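Local coordinates for delta toxin (PDB 2YGT), which is a haemolytic toxin that probably forms beta-barrel pores in the membranes of target cells, at residues A[89-94]-A[174-179]. Sequence-based numbering, arbitrary orientation.
Sequences WPIKYM and NTEFAE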
ATOM      1  N   TRP A  89       4.492 -18.229  -2.819  1.00 19.87           N
ATOM      2  CA  TRP A  89       4.221 -17.152  -1.872  1.00 19.54           C
ATOM      3  C   TRP A  89       4.600 -15.781  -2.445  1.00 20.20           C
ATOM      4  O   TRP A  89       5.433 -15.691  -3.349  1.00 18.97           O
ATOM      5  CB  TRP A  89       4.969 -17.415  -0.556  1.00 19.74           C
ATOM      6  CG  TRP A  89       6.465 -17.362  -0.697  1.00 19.72           C
ATOM      7  CD1 TRP A  89       7.260 -18.265  -1.343  1.00 20.00           C
ATOM      8  CD2 TRP A  89       7.343 -16.351  -0.184  1.00 19.46           C
ATOM      9  NE1 TRP A  89       8.576 -17.878  -1.264  1.00 19.94           N
ATOM     10  CE2 TRP A  89       8.654 -16.705  -0.559  1.00 19.62           C
ATOM     11  CE3 TRP A  89       7.146 -15.179   0.556  1.00 19.16           C
ATOM     12  CZ2 TRP A  89       9.764 -15.933  -0.222  1.00 19.51           C
ATOM     13  CZ3 TRP A  89       8.251 -14.411   0.892  1.00 19.05           C
ATOM     14  CH2 TRP A  89       9.545 -14.792   0.503  1.00 19.23           C
ATOM     15  N   PRO A  90       3.987 -14.707  -1.916  1.00 23.89           N
ATOM     16  CA  PRO A  90       4.251 -13.352  -2.408  1.00 18.28           C
ATOM     17  C   PRO A  90       5.457 -12.739  -1.709  1.00 18.62           C
ATOM     18  O   PRO A  90       5.319 -12.193  -0.614  1.00 19.06           O
ATOM     19  CB  PRO A  90       2.989 -12.574  -1.994  1.00 18.08           C
ATOM     20  CG  PRO A  90       2.163 -13.531  -1.136  1.00 24.01           C
ATOM     21  CD  PRO A  90       3.046 -14.682  -0.788  1.00 29.58           C
ATOM     22  N   ILE A  91       6.629 -12.826  -2.323  1.00 19.34           N
ATOM     23  CA  ILE A  91       7.800 -12.181  -1.749  1.00 21.61           C
ATOM     24  C   ILE A  91       7.652 -10.656  -1.758  1.00 23.00           C
ATOM     25  O   ILE A  91       8.130  -9.977  -0.846  1.00 19.13           O
ATOM     26  CB  ILE A  91       9.093 -12.590  -2.471  1.00 18.39           C
ATOM     27  CG1 ILE A  91      10.309 -11.998  -1.755  1.00 18.45           C
ATOM     28  CG2 ILE A  91       9.054 -12.153  -3.930  1.00 20.38           C
ATOM     29  CD1 ILE A  91      11.624 -12.621  -2.174  1.00 18.77           C
ATOM     30  N   LYS A  92       6.975 -10.119  -2.773  1.00 17.63           N
ATOM     31  CA  LYS A  92       6.879  -8.668  -2.924  1.00 18.44           C
ATOM     32  C   LYS A  92       5.534  -8.166  -3.457  1.00 19.96           C
ATOM     33  O   LYS A  92       4.970  -8.722  -4.400  1.00 18.89           O
ATOM     34  CB  LYS A  92       8.007  -8.149  -3.819  1.00 21.95           C
ATOM     35  CG  LYS A  92       8.251  -6.657  -3.675  1.00 36.11           C
ATOM     36  CD  LYS A  92       8.907  -6.063  -4.907  1.00 37.55           C
ATOM     37  CE  LYS A  92      10.292  -6.628  -5.132  1.00 41.58           C
ATOM     38  NZ  LYS A  92      11.068  -5.773  -6.073  1.00 45.06           N
ATOM     39  N   TYR A  93       5.036  -7.104  -2.829  1.00 16.95           N
ATOM     40  CA  TYR A  93       3.872  -6.372  -3.310  1.00 16.77           C
ATOM     41  C   TYR A  93       4.324  -4.977  -3.724  1.00 16.63           C
ATOM     42  O   TYR A  93       5.120  -4.350  -3.027  1.00 18.52           O
ATOM     43  CB  TYR A  93       2.826  -6.223  -2.208  1.00 16.69           C
ATOM     44  CG  TYR A  93       2.168  -7.499  -1.735  1.00 30.21           C
ATOM     45  CD1 TYR A  93       1.078  -8.036  -2.412  1.00 17.00           C
ATOM     46  CD2 TYR A  93       2.609  -8.147  -0.587  1.00 17.09           C
ATOM     47  CE1 TYR A  93       0.465  -9.188  -1.966  1.00 17.28           C
ATOM     48  CE2 TYR A  93       1.999  -9.296  -0.138  1.00 17.37           C
ATOM     49  CZ  TYR A  93       0.929  -9.811  -0.830  1.00 17.47           C
ATOM     50  OH  TYR A  93       0.320 -10.960  -0.382  1.00 18.37           O
ATOM     51  N   MET A  94       3.813  -4.480  -4.845  1.00 16.59           N
ATOM     52  CA  MET A  94       4.178  -3.141  -5.298  1.00 17.23           C
ATOM     53  C   MET A  94       2.946  -2.307  -5.623  1.00 18.82           C
ATOM     54  O   MET A  94       2.008  -2.792  -6.255  1.00 18.15           O
ATOM     55  CB  MET A  94       5.099  -3.217  -6.518  1.00 23.17           C
ATOM     56  CG  MET A  94       6.315  -4.111  -6.317  1.00 29.26           C
ATOM     57  SD  MET A  94       7.325  -4.278  -7.801  1.00 57.21           S
ATOM     58  CE  MET A  94       7.911  -2.599  -8.018  1.00 83.75           C
ATOM     59  N   ASN A 174       7.228  -0.345  -2.224  1.00 26.11           N
ATOM     60  CA  ASN A 174       7.510  -1.772  -2.229  1.00 19.48           C
ATOM     61  C   ASN A 174       7.318  -2.335  -0.833  1.00 17.13           C
ATOM     62  O   ASN A 174       7.969  -1.901   0.120  1.00 14.46           O
ATOM     63  CB  ASN A 174       8.939  -2.050  -2.697  1.00 25.07           C
ATOM     64  CG  ASN A 174       9.062  -2.094  -4.208  1.00 43.43           C
ATOM     65  OD1 ASN A 174       8.061  -2.149  -4.923  1.00 50.62           O
ATOM     66  ND2 ASN A 174      10.295  -2.080  -4.702  1.00 51.98           N
ATOM     67  N   THR A 175       6.406  -3.291  -0.711  1.00 17.08           N
ATOM     68  CA  THR A 175       6.249  -4.035   0.528  1.00 17.31           C
ATOM     69  C   THR A 175       6.778  -5.451   0.317  1.00 22.47           C
ATOM     70  O   THR A 175       6.109  -6.300  -0.277  1.00 17.44           O
ATOM     71  CB  THR A 175       4.789  -4.053   0.994  1.00 14.70           C
ATOM     72  OG1 THR A 175       4.343  -2.704   1.170  1.00 14.55           O
ATOM     73  CG2 THR A 175       4.661  -4.798   2.307  1.00 14.70           C
ATOM     74  N   GLU A 176       7.990  -5.687   0.807  1.00 18.43           N
ATOM     75  CA  GLU A 176       8.709  -6.926   0.545  1.00 18.20           C
ATOM     76  C   GLU A 176       9.003  -7.695   1.828  1.00 18.06           C
ATOM     77  O   GLU A 176       9.250  -7.101   2.878  1.00 14.74           O
ATOM     78  CB  GLU A 176      10.017  -6.612  -0.182  1.00 25.29           C
ATOM     79  CG  GLU A 176      10.783  -7.833  -0.660  1.00 30.57           C
ATOM     80  CD  GLU A 176      12.024  -7.459  -1.451  1.00 44.00           C
ATOM     81  OE1 GLU A 176      12.081  -6.321  -1.967  1.00 39.05           O
ATOM     82  OE2 GLU A 176      12.940  -8.300  -1.557  1.00 54.07           O
ATOM     83  N   PHE A 177       8.979  -9.021   1.732  1.00 22.56           N
ATOM     84  CA  PHE A 177       9.252  -9.871   2.884  1.00 25.67           C
ATOM     85  C   PHE A 177      10.623  -9.547   3.469  1.00 21.15           C
ATOM     86  O   PHE A 177      11.590  -9.333   2.737  1.00 17.62           O
ATOM     87  CB  PHE A 177       9.162 -11.360   2.515  1.00 20.22           C
ATOM     88  CG  PHE A 177       9.275 -12.280   3.703  1.00 20.01           C
ATOM     89  CD1 PHE A 177      10.512 -12.726   4.136  1.00 15.72           C
ATOM     90  CD2 PHE A 177       8.145 -12.682   4.398  1.00 15.90           C
ATOM     91  CE1 PHE A 177      10.621 -13.555   5.237  1.00 15.94           C
ATOM     92  CE2 PHE A 177       8.249 -13.515   5.497  1.00 17.00           C
ATOM     93  CZ  PHE A 177       9.492 -13.952   5.916  1.00 16.15           C
ATOM     94  N   ALA A 178      10.700  -9.511   4.793  1.00 15.08           N
ATOM     95  CA  ALA A 178      11.941  -9.152   5.463  1.00 22.67           C
ATOM     96  C   ALA A 178      12.616 -10.371   6.081  1.00 22.79           C
ATOM     97  O   ALA A 178      13.660 -10.816   5.603  1.00 20.47           O
ATOM     98  CB  ALA A 178      11.690  -8.080   6.522  1.00 15.01           C
ATOM     99  N   GLU A 179      12.011 -10.912   7.135  1.00 18.20           N
ATOM    100  CA  GLU A 179      12.626 -11.998   7.890  1.00 16.38           C
ATOM    101  C   GLU A 179      11.631 -12.634   8.857  1.00 20.99           C
ATOM    102  O   GLU A 179      10.849 -11.934   9.502  1.00 16.12           O
ATOM    103  CB  GLU A 179      13.843 -11.476   8.656  1.00 18.13           C
ATOM    104  CG  GLU A 179      14.568 -12.532   9.474  1.00 27.58           C
ATOM    105  CD  GLU A 179      15.842 -12.001  10.104  1.00 33.88           C
ATOM    106  OE1 GLU A 179      16.705 -11.473   9.368  1.00 16.29           O
ATOM    107  OE2 GLU A 179      15.973 -12.110  11.338  1.00 16.81           O
TER
HETATM  108  O   HOH W   1       3.493  -1.745  -1.700  1.00 12.28           O
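An antiparallel strand pairing in the leukocidin/hemolysin-type fold of this toxin joins strand 84-99 to strand 170-177, setting Lys92, Tyr93 and Met94 against Glu176, Thr175 and Asn174. On its other edge the segment 89-94 carries a classic beta bulge, where Ile91 and Lys92 both face Glu251 of strand 241-259. Tyr93 and Thr175 form the hydrogen-bonded pair: Tyr93 N donates to Thr175 O and Thr175 N to Tyr93 O, each at 2.9 Å. At the bulge residue Ile91, O accepts from Phe177 N at 2.9 Å, almost straight (169° at the hydrogen). On the face of Tyr93 and Thr175, a water bridges Thr175 OG1 and, weakly, Tyr93 O; OG1 also meets Thr161 OG1, while Tyr93 OH is bound to Leu220 O in helix 219-222. The other face carries Lys92, Met94, Asn174 and Glu176. Lys92 bends at chi3 (-64°), laying CE 3.6 Å from Glu176 OE1, yet NZ stays 4.3 Å from that oxygen, too far for a salt bridge. Met94 lies alongside Asn174, CG at OD1, and the bend at chi3 brings CE back to the same oxygen. Before the corner at Ile91, Trp89 meets Phe177 of the other strand in a T-shaped stack, planes at 84°, beside Phe198, which meets both rings edge-to-face. Trp89 points the edge of its six-membered ring at the Phe177 face, and its CZ3 lies 3.6 Å from Phe177 CB.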